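PDB 4JGA: 3-oxoacyl-[acyl-carrier-protein] synthase 2 from Rickettsia rickettsii, which probably catalyses the condensation of malonyl-ACP with acyl-ACP that elongates the chain in bacterial fatty-acid synthesis. Local coordinates for residues A63-N68 against M254-G259; D194-I199 against G278-Y283; G211-V216 against H363-A368; S355-S360 against I384-L389. One frame throughout, in Å; residues are numbered along the deposited sequence.

Interaction 1: A63-N68 against M254-G259; sequences AGLIDN and MGEGAG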
loop_
_atom_site.group_PDB
_atom_site.type_symbol
_atom_site.label_atom_id
_atom_site.label_comp_id
_atom_site.label_asym_id
_atom_site.label_seq_id
_atom_site.Cartn_x
_atom_site.Cartn_y
_atom_site.Cartn_z
ATOM N N ALA A 63 4.289 -25.807 -1.936
ATOM C CA ALA A 63 4.596 -24.397 -1.986
ATOM C C ALA A 63 6.095 -24.197 -2.134
ATOM O O ALA A 63 6.872 -25.092 -1.822
ATOM C CB ALA A 63 4.083 -23.680 -0.725
ATOM N N GLY A 64 6.452 -23.000 -2.605
ATOM C CA GLY A 64 7.819 -22.488 -2.555
ATOM C C GLY A 64 8.100 -21.964 -1.158
ATOM O O GLY A 64 7.586 -20.924 -0.756
ATOM N N LEU A 65 8.916 -22.697 -0.421
ATOM C CA LEU A 65 9.114 -22.424 0.990
ATOM C C LEU A 65 10.569 -22.161 1.332
ATOM O O LEU A 65 11.499 -22.804 0.805
ATOM C CB LEU A 65 8.595 -23.599 1.821
ATOM C CG LEU A 65 7.087 -23.871 1.729
ATOM C CD1 LEU A 65 6.775 -25.254 2.300
ATOM C CD2 LEU A 65 6.273 -22.786 2.450
ATOM N N ILE A 66 10.742 -21.210 2.239
ATOM C CA ILE A 66 12.040 -20.827 2.761
ATOM C C ILE A 66 12.529 -22.010 3.607
ATOM O O ILE A 66 11.784 -22.534 4.433
ATOM C CB ILE A 66 11.935 -19.566 3.669
ATOM C CG1 ILE A 66 11.380 -18.338 2.917
ATOM C CG2 ILE A 66 13.269 -19.221 4.280
ATOM C CD1 ILE A 66 12.065 -18.059 1.607
ATOM N N ASP A 67 13.786 -22.390 3.432
ATOM C CA ASP A 67 14.380 -23.412 4.283
ATOM C C ASP A 67 14.225 -23.021 5.775
ATOM O O ASP A 67 14.600 -21.921 6.181
ATOM C CB ASP A 67 15.851 -23.570 3.938
ATOM C CG ASP A 67 16.546 -24.641 4.784
ATOM O OD1 ASP A 67 15.930 -25.293 5.633
ATOM O OD2 ASP A 67 17.750 -24.807 4.619
ATOM N N ASN A 68 13.709 -23.924 6.591
ATOM C CA ASN A 68 13.669 -23.673 8.023
ATOM C C ASN A 68 14.266 -24.840 8.837
ATOM O O ASN A 68 13.866 -25.090 9.968
ATOM C CB ASN A 68 12.237 -23.393 8.448
ATOM C CG ASN A 68 11.344 -24.593 8.244
ATOM O OD1 ASN A 68 11.610 -25.458 7.382
ATOM N ND2 ASN A 68 10.304 -24.697 9.063
ATOM N N MET A 254 1.948 -21.263 -4.822
ATOM C CA MET A 254 2.262 -20.187 -3.896
ATOM C C MET A 254 3.684 -20.338 -3.328
ATOM O O MET A 254 4.157 -21.446 -3.091
ATOM C CB MET A 254 1.296 -20.147 -2.702
ATOM C CG MET A 254 -0.155 -19.955 -3.072
ATOM S SD MET A 254 -1.222 -20.230 -1.652
ATOM C CE MET A 254 -0.753 -18.820 -0.619
ATOM N N GLY A 255 4.316 -19.202 -3.105
ATOM C CA GLY A 255 5.616 -19.120 -2.467
ATOM C C GLY A 255 5.739 -17.947 -1.499
ATOM O O GLY A 255 4.846 -17.099 -1.379
ATOM N N GLU A 256 6.863 -17.939 -0.780
ATOM C CA GLU A 256 7.109 -16.950 0.268
ATOM C C GLU A 256 8.540 -16.447 0.133
ATOM O O GLU A 256 9.407 -17.151 -0.362
ATOM C CB GLU A 256 6.876 -17.560 1.657
ATOM C CG GLU A 256 7.717 -18.800 1.913
ATOM C CD GLU A 256 7.707 -19.290 3.344
ATOM O OE1 GLU A 256 8.511 -20.197 3.620
ATOM O OE2 GLU A 256 6.932 -18.770 4.189
ATOM N N GLY A 257 8.750 -15.218 0.588
ATOM C CA GLY A 257 10.096 -14.640 0.683
ATOM C C GLY A 257 10.063 -13.145 0.487
ATOM O O GLY A 257 9.029 -12.504 0.688
ATOM N N ALA A 258 11.204 -12.591 0.119
ATOM C CA ALA A 258 11.321 -11.177 -0.104
ATOM C C ALA A 258 12.447 -10.839 -1.072
ATOM O O ALA A 258 13.447 -11.585 -1.229
ATOM C CB ALA A 258 11.514 -10.445 1.228
ATOM N N GLY A 259 12.285 -9.694 -1.696
ATOM C CA GLY A 259 13.268 -9.112 -2.585
ATOM C C GLY A 259 13.277 -7.607 -2.374
ATOM O O GLY A 259 12.259 -6.962 -2.491
HETATM O O HOH W 1 9.303 -21.684 5.605
#
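Gly64 and Gly255 form a single parallel beta bridge in this thiolase-type fold. It fastens the end of strand 62-64 to the residues that lead into strand 257-265 of the main mixed sheet. The tight part is here, where the absence of side chains lets the backbones close to 4.0 Å between the CA atoms of Gly64 and Gly255. Gly64 N donates to Met254 O over 2.8 Å. On the return, Glu256 N reaches Gly64 O in a weak bond of 3.1 Å. The same carbonyl oxygen, Gly64 O, also takes a CA-H...O contact from Gly255 CA.

Past Gly64 the two backbones separate, and the side chain of Glu256 bridges the widening gap. Its CG stands between the backbone N and the carbonyl carbon (chi1 56°), and the chain beyond is extended. This brings OE1 to Ile66 N at 2.8 Å. The bond is nearly straight at 163° and uses the anti lone pair of OE1.

The looser side lies toward Leu65, which is partly exposed. There a water molecule donates both to Glu256 OE1, at 2.6 Å, and to Ile66 O. Glu256 OE1 thus accepts two donors, while OE2 has a weak bond with Tyr97 OH. Lys48 NZ holds Leu65 O nearby. Ile66 turns the other way, into the interior, and touches Leu31, Phe74 and Tyr97. Its CG1 passes beside the Glu256 carboxylate, and its CD1 rests 3.4 Å from Glu256 O.

Interaction 2: D194-I199 against G278-Y283; sequences DAMRMI and GEVIGY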
loop_
_atom_site.group_PDB
_atom_site.type_symbol
_atom_site.label_atom_id
_atom_site.label_comp_id
_atom_site.label_asym_id
_atom_site.label_seq_id
_atom_site.Cartn_x
_atom_site.Cartn_y
_atom_site.Cartn_z
ATOM N N ASP A 194 7.713 3.031 -8.220
ATOM C CA ASP A 194 7.425 4.259 -7.440
ATOM C C ASP A 194 8.656 4.837 -6.746
ATOM O O ASP A 194 8.829 6.057 -6.670
ATOM C CB ASP A 194 6.362 3.981 -6.352
ATOM C CG ASP A 194 4.999 3.637 -6.929
ATOM O OD1 ASP A 194 4.767 3.729 -8.163
ATOM O OD2 ASP A 194 4.152 3.238 -6.103
ATOM N N ALA A 195 9.495 3.964 -6.181
ATOM C CA ALA A 195 10.731 4.427 -5.567
ATOM C C ALA A 195 11.648 5.116 -6.611
ATOM O O ALA A 195 12.290 6.139 -6.329
ATOM C CB ALA A 195 11.430 3.269 -4.912
ATOM N N MET A 196 11.694 4.574 -7.821
ATOM C CA MET A 196 12.471 5.192 -8.886
ATOM C C MET A 196 11.937 6.586 -9.210
ATOM O O MET A 196 12.692 7.520 -9.369
ATOM C CB MET A 196 12.477 4.307 -10.117
ATOM C CG MET A 196 13.184 4.889 -11.313
ATOM S SD MET A 196 12.035 5.851 -12.305
ATOM C CE MET A 196 11.112 4.568 -13.104
ATOM N N ARG A 197 10.618 6.702 -9.297
ATOM C CA ARG A 197 9.973 7.967 -9.621
ATOM C C ARG A 197 10.276 8.992 -8.523
ATOM O O ARG A 197 10.502 10.159 -8.810
ATOM C CB ARG A 197 8.473 7.778 -9.775
ATOM C CG ARG A 197 8.056 6.999 -11.028
ATOM C CD ARG A 197 8.039 7.856 -12.258
ATOM N NE ARG A 197 7.882 7.153 -13.532
ATOM C CZ ARG A 197 6.736 6.678 -14.032
ATOM N NH1 ARG A 197 5.564 6.784 -13.388
ATOM N NH2 ARG A 197 6.767 6.064 -15.210
ATOM N N MET A 198 10.286 8.540 -7.283
ATOM C CA MET A 198 10.614 9.415 -6.171
ATOM C C MET A 198 12.014 10.070 -6.331
ATOM O O MET A 198 12.174 11.275 -6.096
ATOM C CB MET A 198 10.529 8.631 -4.886
ATOM C CG MET A 198 10.728 9.441 -3.632
ATOM S SD MET A 198 9.155 9.981 -2.944
ATOM C CE MET A 198 8.575 8.341 -2.443
ATOM N N ILE A 199 12.997 9.268 -6.743
ATOM C CA ILE A 199 14.349 9.726 -6.968
ATOM C C ILE A 199 14.411 10.552 -8.241
ATOM O O ILE A 199 14.997 11.631 -8.235
ATOM C CB ILE A 199 15.327 8.550 -7.031
ATOM C CG1 ILE A 199 15.359 7.851 -5.664
ATOM C CG2 ILE A 199 16.731 9.043 -7.373
ATOM C CD1 ILE A 199 16.159 6.568 -5.611
ATOM N N GLY A 278 22.981 -1.506 -12.509
ATOM C CA GLY A 278 22.152 -1.187 -13.632
ATOM C C GLY A 278 21.390 0.094 -13.422
ATOM O O GLY A 278 21.349 0.640 -12.315
ATOM N N GLU A 279 20.751 0.574 -14.478
ATOM C CA GLU A 279 19.953 1.783 -14.397
ATOM C C GLU A 279 18.469 1.433 -14.660
ATOM O O GLU A 279 18.142 0.702 -15.598
ATOM C CB GLU A 279 20.463 2.830 -15.377
ATOM C CG GLU A 279 19.736 4.177 -15.271
ATOM C CD GLU A 279 20.181 5.184 -16.314
ATOM O OE1 GLU A 279 21.147 4.875 -17.058
ATOM O OE2 GLU A 279 19.586 6.292 -16.340
ATOM N N VAL A 280 17.595 1.938 -13.805
ATOM C CA VAL A 280 16.159 1.756 -13.987
ATOM C C VAL A 280 15.707 2.884 -14.891
ATOM O O VAL A 280 15.791 4.040 -14.523
ATOM C CB VAL A 280 15.387 1.828 -12.654
ATOM C CG1 VAL A 280 13.936 1.425 -12.850
ATOM C CG2 VAL A 280 16.028 0.919 -11.631
ATOM N N ILE A 281 15.280 2.544 -16.094
ATOM C CA ILE A 281 15.006 3.548 -17.099
ATOM C C ILE A 281 13.550 3.618 -17.530
ATOM O O ILE A 281 13.156 4.588 -18.153
ATOM C CB ILE A 281 15.896 3.378 -18.369
ATOM C CG1 ILE A 281 15.807 1.974 -18.973
ATOM C CG2 ILE A 281 17.332 3.738 -18.076
ATOM C CD1 ILE A 281 16.400 1.921 -20.376
ATOM N N GLY A 282 12.769 2.594 -17.244
ATOM C CA GLY A 282 11.382 2.581 -17.665
ATOM C C GLY A 282 10.467 1.921 -16.682
ATOM O O GLY A 282 10.824 0.894 -16.071
ATOM N N TYR A 283 9.257 2.481 -16.585
ATOM C CA TYR A 283 8.221 2.007 -15.666
ATOM C C TYR A 283 6.847 2.224 -16.307
ATOM O O TYR A 283 6.492 3.367 -16.636
ATOM C CB TYR A 283 8.268 2.789 -14.360
ATOM C CG TYR A 283 7.227 2.501 -13.268
ATOM C CD1 TYR A 283 6.645 1.251 -13.094
ATOM C CD2 TYR A 283 6.908 3.496 -12.337
ATOM C CE1 TYR A 283 5.754 1.014 -12.069
ATOM C CE2 TYR A 283 6.037 3.258 -11.284
ATOM C CZ TYR A 283 5.463 2.029 -11.149
ATOM O OH TYR A 283 4.589 1.826 -10.096
#
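Helix 187-200 packs on strand 278-287 in the layered alpha/beta core of the thiolase fold, through Met196, Arg197 and Asp194. The axes of segments 194-199 and 278-283 pass 9.4 Å apart at a signed angle of -117°. Tyr283 carries most of the contact. Its CG is anti to the backbone N (chi1 177°), which sends the ring across the helix toward Asp194. Tyr283 OH donates to Asp194 OD1 over 2.7 Å, coming from above the carboxylate plane. Asp194 OD1 also bonds Gln179 NE2 of the second subunit.

The Arg197 guanidinium is tilted 50° to the tyrosine ring, so the two do not stack. Tyr283 CD2 sits over the centre of one guanidinium face, 3.6 Å above it. Met196 bends back so that its CE meets Tyr283 CB at 3.6 Å. Its CG touches Val280 CG1 at 3.9 Å.

Asp312 OD2 ties both sides together, with a salt bridge to Arg197 NH2 and a hydrogen bond from Tyr283 N. Arg197 also makes a cation-pi contact with Tyr203 of the second subunit. Ala195 and Ile199 pack on strands 206-213 and 257-265, while strand 278-287 pairs with strands 18-26 and 425-432, with a classic bulge at Ile281 and Gly282 facing Val430.

Interaction 3: G211-V216 against H363-A368; sequences GAEAPV and HLLGAA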
loop_
_atom_site.group_PDB
_atom_site.type_symbol
_atom_site.label_atom_id
_atom_site.label_comp_id
_atom_site.label_asym_id
_atom_site.label_seq_id
_atom_site.Cartn_x
_atom_site.Cartn_y
_atom_site.Cartn_z
ATOM N N GLY A 211 9.374 -5.886 -1.952
ATOM C CA GLY A 211 8.217 -6.611 -1.462
ATOM C C GLY A 211 8.592 -7.859 -0.699
ATOM O O GLY A 211 9.687 -8.447 -0.877
ATOM N N ALA A 212 7.667 -8.227 0.177
ATOM C CA ALA A 212 7.813 -9.387 1.037
ATOM C C ALA A 212 6.434 -10.039 1.248
ATOM O O ALA A 212 5.413 -9.355 1.335
ATOM C CB ALA A 212 8.407 -8.958 2.365
ATOM N N GLU A 213 6.421 -11.358 1.377
ATOM C CA GLU A 213 5.181 -12.123 1.501
ATOM C C GLU A 213 5.412 -13.449 2.234
ATOM O O GLU A 213 6.424 -14.118 2.022
ATOM C CB GLU A 213 4.593 -12.402 0.124
ATOM C CG GLU A 213 3.087 -12.682 0.156
ATOM C CD GLU A 213 2.250 -11.434 0.107
ATOM O OE1 GLU A 213 2.412 -10.645 -0.871
ATOM O OE2 GLU A 213 1.413 -11.255 1.031
ATOM N N ALA A 214 4.473 -13.774 3.118
ATOM C CA ALA A 214 4.409 -15.030 3.834
ATOM C C ALA A 214 2.970 -15.507 3.812
ATOM O O ALA A 214 2.273 -15.467 4.815
ATOM C CB ALA A 214 4.905 -14.865 5.265
ATOM N N PRO A 215 2.507 -15.955 2.640
ATOM C CA PRO A 215 1.094 -16.190 2.474
ATOM C C PRO A 215 0.685 -17.654 2.632
ATOM O O PRO A 215 -0.508 -17.970 2.516
ATOM C CB PRO A 215 0.898 -15.797 1.034
ATOM C CG PRO A 215 2.136 -16.358 0.365
ATOM C CD PRO A 215 3.232 -16.192 1.386
ATOM N N VAL A 216 1.649 -18.538 2.867
ATOM C CA VAL A 216 1.366 -19.958 2.923
ATOM C C VAL A 216 0.883 -20.322 4.337
ATOM O O VAL A 216 1.663 -20.763 5.191
ATOM C CB VAL A 216 2.582 -20.814 2.500
ATOM C CG1 VAL A 216 2.203 -22.287 2.413
ATOM C CG2 VAL A 216 3.123 -20.318 1.156
ATOM N N HIS A 363 5.228 -18.599 -6.977
ATOM C CA HIS A 363 4.690 -17.256 -7.085
ATOM C C HIS A 363 4.692 -16.602 -5.694
ATOM O O HIS A 363 3.865 -16.909 -4.852
ATOM C CB HIS A 363 3.283 -17.361 -7.662
ATOM C CG HIS A 363 2.673 -16.050 -8.018
ATOM N ND1 HIS A 363 3.236 -14.842 -7.662
ATOM C CD2 HIS A 363 1.516 -15.756 -8.658
ATOM C CE1 HIS A 363 2.470 -13.857 -8.107
ATOM N NE2 HIS A 363 1.417 -14.390 -8.710
ATOM N N LEU A 364 5.639 -15.697 -5.471
ATOM C CA LEU A 364 5.803 -15.031 -4.168
ATOM C C LEU A 364 4.867 -13.849 -3.956
ATOM O O LEU A 364 5.050 -13.048 -3.045
ATOM C CB LEU A 364 7.261 -14.602 -3.988
ATOM C CG LEU A 364 8.189 -15.671 -3.401
ATOM C CD1 LEU A 364 8.341 -16.897 -4.301
ATOM C CD2 LEU A 364 9.568 -15.087 -3.087
ATOM N N LEU A 365 3.845 -13.771 -4.802
ATOM C CA LEU A 365 2.767 -12.797 -4.729
ATOM C C LEU A 365 3.330 -11.381 -4.691
ATOM O O LEU A 365 3.984 -10.963 -5.654
ATOM C CB LEU A 365 1.824 -13.102 -3.563
ATOM C CG LEU A 365 1.320 -14.534 -3.535
ATOM C CD1 LEU A 365 0.396 -14.677 -2.377
ATOM C CD2 LEU A 365 0.590 -14.934 -4.796
ATOM N N GLY A 366 3.143 -10.658 -3.592
ATOM C CA GLY A 366 3.672 -9.284 -3.521
ATOM C C GLY A 366 5.202 -9.176 -3.590
ATOM O O GLY A 366 5.760 -8.082 -3.819
ATOM N N ALA A 367 5.897 -10.275 -3.325
ATOM C CA ALA A 367 7.359 -10.259 -3.407
ATOM C C ALA A 367 7.841 -10.679 -4.777
ATOM O O ALA A 367 9.039 -10.543 -5.090
ATOM C CB ALA A 367 7.983 -11.165 -2.334
ATOM N N ALA A 368 6.933 -11.169 -5.623
ATOM C CA ALA A 368 7.363 -11.692 -6.910
ATOM C C ALA A 368 8.083 -10.662 -7.747
ATOM O O ALA A 368 9.143 -10.922 -8.320
ATOM C CB ALA A 368 6.178 -12.234 -7.678
#
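Gly366 N meets the Glu213 carboxylate on the anti side of OE1, 19° out of its plane. The second flat group is the His363 ring. Leu365 CD2 lies over the centre of one of its faces, 3.8 Å above the plane. Phe252 meets this ring edge-to-face, and the His326 ring stands at about 90° to it. Cys185 also touches His363, consistent with the Cys-His-His active site of the beta-ketoacyl synthases.

The other branch of Leu365, CD1, reaches across to Pro215 and packs on its CB at 3.6 Å. Leu365 therefore lies between the histidine and the proline just past the end of strand 206-213.

Glu213 reaches the loop by a bent path. Its CG is anti to the backbone N (chi1 -157°), and the chain then folds at the CB-CG bond. CB passes 3.3 Å from Leu364 O, and the side chain crosses that of Leu365 at about a right angle. The bond from Gly366 N to OE1 measures 2.8 Å. Gly129 N also bonds OE1, while Ile130 N and Gly131 N bond OE2. Four backbone N-H groups thus fix the buried carboxylate in rotation, and would probably help to keep it ionised.

The 363-368 loop turns into the 3-10 segment 366-367 against the strand. Gly211 and Gly366 allow a close fit there, with Gly211 CA 3.7 Å from Gly366 O. Alongside, the methyl CB of Ala367 rests 3.5 Å from Gly211 O.

Interaction 4: S355-S360 against I384-L389; sequences SSTKSS and IAPPTL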
loop_
_atom_site.group_PDB
_atom_site.type_symbol
_atom_site.label_atom_id
_atom_site.label_comp_id
_atom_site.label_asym_id
_atom_site.label_seq_id
_atom_site.Cartn_x
_atom_site.Cartn_y
_atom_site.Cartn_z
ATOM N N SER A 355 11.826 -15.749 -19.982
ATOM C CA SER A 355 11.680 -16.885 -19.070
ATOM C C SER A 355 10.898 -16.496 -17.812
ATOM O O SER A 355 10.746 -15.318 -17.498
ATOM C CB SER A 355 13.040 -17.474 -18.708
ATOM O OG SER A 355 13.750 -16.666 -17.797
ATOM N N SER A 356 10.339 -17.517 -17.155
ATOM C CA SER A 356 9.683 -17.345 -15.880
ATOM C C SER A 356 10.476 -18.062 -14.816
ATOM O O SER A 356 10.641 -19.293 -14.845
ATOM C CB SER A 356 8.275 -17.897 -15.880
ATOM O OG SER A 356 7.764 -17.805 -14.563
ATOM N N THR A 357 10.977 -17.295 -13.868
ATOM C CA THR A 357 11.654 -17.884 -12.723
ATOM C C THR A 357 10.672 -18.414 -11.680
ATOM O O THR A 357 11.078 -19.037 -10.717
ATOM C CB THR A 357 12.603 -16.862 -12.079
ATOM O OG1 THR A 357 11.949 -15.586 -11.976
ATOM C CG2 THR A 357 13.837 -16.733 -12.927
ATOM N N LYS A 358 9.370 -18.174 -11.869
ATOM C CA LYS A 358 8.368 -18.793 -11.000
ATOM C C LYS A 358 8.357 -20.308 -11.236
ATOM O O LYS A 358 7.844 -21.051 -10.425
ATOM C CB LYS A 358 6.986 -18.227 -11.260
ATOM C CG LYS A 358 6.820 -16.745 -10.925
ATOM C CD LYS A 358 5.345 -16.360 -10.905
ATOM C CE LYS A 358 5.085 -14.947 -10.418
ATOM N NZ LYS A 358 5.761 -13.948 -11.264
ATOM N N SER A 359 8.904 -20.736 -12.386
ATOM C CA SER A 359 9.145 -22.151 -12.668
ATOM C C SER A 359 10.026 -22.811 -11.598
ATOM O O SER A 359 9.956 -24.034 -11.406
ATOM C CB SER A 359 9.786 -22.327 -14.061
ATOM O OG SER A 359 11.130 -21.904 -14.093
ATOM N N SER A 360 10.842 -22.006 -10.908
ATOM C CA SER A 360 11.724 -22.522 -9.866
ATOM C C SER A 360 11.230 -22.255 -8.451
ATOM O O SER A 360 11.265 -23.155 -7.606
ATOM C CB SER A 360 13.126 -21.972 -9.995
ATOM O OG SER A 360 13.769 -22.046 -8.746
ATOM N N ILE A 384 23.408 -13.939 -18.497
ATOM C CA ILE A 384 22.747 -15.211 -18.546
ATOM C C ILE A 384 21.266 -15.061 -18.233
ATOM O O ILE A 384 20.883 -14.306 -17.350
ATOM C CB ILE A 384 23.427 -16.231 -17.616
ATOM C CG1 ILE A 384 22.892 -17.628 -17.877
ATOM C CG2 ILE A 384 23.250 -15.883 -16.162
ATOM C CD1 ILE A 384 23.781 -18.703 -17.283
ATOM N N ALA A 385 20.457 -15.782 -18.999
ATOM C CA ALA A 385 19.038 -15.828 -18.808
ATOM C C ALA A 385 18.705 -17.102 -18.043
ATOM O O ALA A 385 19.105 -18.195 -18.461
ATOM C CB ALA A 385 18.350 -15.856 -20.172
ATOM N N PRO A 386 17.985 -16.976 -16.934
ATOM C CA PRO A 386 17.570 -18.136 -16.173
ATOM C C PRO A 386 16.510 -18.958 -16.917
ATOM O O PRO A 386 15.779 -18.409 -17.750
ATOM C CB PRO A 386 17.036 -17.525 -14.875
ATOM C CG PRO A 386 16.606 -16.173 -15.239
ATOM C CD PRO A 386 17.478 -15.720 -16.367
ATOM N N PRO A 387 16.428 -20.273 -16.644
ATOM C CA PRO A 387 15.555 -21.200 -17.381
ATOM C C PRO A 387 14.066 -21.152 -16.985
ATOM O O PRO A 387 13.713 -20.814 -15.852
ATOM C CB PRO A 387 16.129 -22.563 -17.008
ATOM C CG PRO A 387 16.605 -22.363 -15.605
ATOM C CD PRO A 387 17.134 -20.954 -15.547
ATOM N N THR A 388 13.198 -21.470 -17.934
ATOM C CA THR A 388 11.850 -21.853 -17.586
ATOM C C THR A 388 11.894 -23.367 -17.365
ATOM O O THR A 388 11.942 -24.167 -18.309
ATOM C CB THR A 388 10.845 -21.487 -18.682
ATOM O OG1 THR A 388 10.938 -20.084 -18.961
ATOM C CG2 THR A 388 9.471 -21.833 -18.236
ATOM N N LEU A 389 11.928 -23.751 -16.097
ATOM C CA LEU A 389 11.858 -25.166 -15.746
ATOM C C LEU A 389 10.518 -25.753 -16.163
ATOM O O LEU A 389 9.503 -25.029 -16.325
ATOM C CB LEU A 389 12.071 -25.364 -14.249
ATOM C CG LEU A 389 13.419 -24.893 -13.676
ATOM C CD1 LEU A 389 13.475 -25.243 -12.199
ATOM C CD2 LEU A 389 14.572 -25.542 -14.431
#
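Three hydroxyls hold Ser355-Ser360 to the proline-rich run Ile384-Leu389. Ser355 OG donates to Pro386 O over 2.7 Å, from above the carbonyl plane. Ser356 N gives a fairly straight bond (160°) to Thr388 OG1, 3.2 Å away. Leu389 N donates to Ser359 OG at 2.8 Å. Beside them Thr357 CG2 packs on Pro386 CG at 3.7 Å.

The next shell sets these groups. Ser359 OG, set between the backbone N and the carbonyl carbon (chi1 72°), also donates to Ser356 O over 2.8 Å, nearly along the C=O axis. The hydroxyl is thereby held in place to accept from Leu389 N. Ser356 OG caps the turn into helix 358-361 by accepting from Lys358 N, and bonds Gly327 O. Ser355 OG is bonded to Tyr322 OH, and Thr388 OG1 to Leu402 O.

Further out, Lys358 forms a salt bridge with Glu372, a residue of the potassium site. The Thr357 side chain lies about 6 Å from that ion. The contact starts at edge strand 353-355 of the main sheet, beside strand 322-324. Helix 33-41 packs on Pro386, and helix 368-382 on Thr357.

From the N terminus, interaction 1 opens at 63-68, interaction 2 at 194-199 and interaction 3 at 211-216. Interaction 1 closes at 254-259 and interaction 2 at 278-283. Interaction 4 opens at 355-360, interaction 3 closes at 363-368, and interaction 4 closes at 384-389. Interactions 1, 2 and 3 cross one another, and 3 crosses 4. None nests within another; 4 follows 1 and 2 in series. Interactions 2 and 3 join the N-terminal and C-terminal parts of the synthase. Interactions 1 and 3 meet through neighbouring strands 257-265 and 206-213, where Gly257 O lies 2.9 Å from Glu213 N. Interaction 3 touches 4 through His363 and Lys358. Interaction 2 stands apart, across the chain's centre from 1.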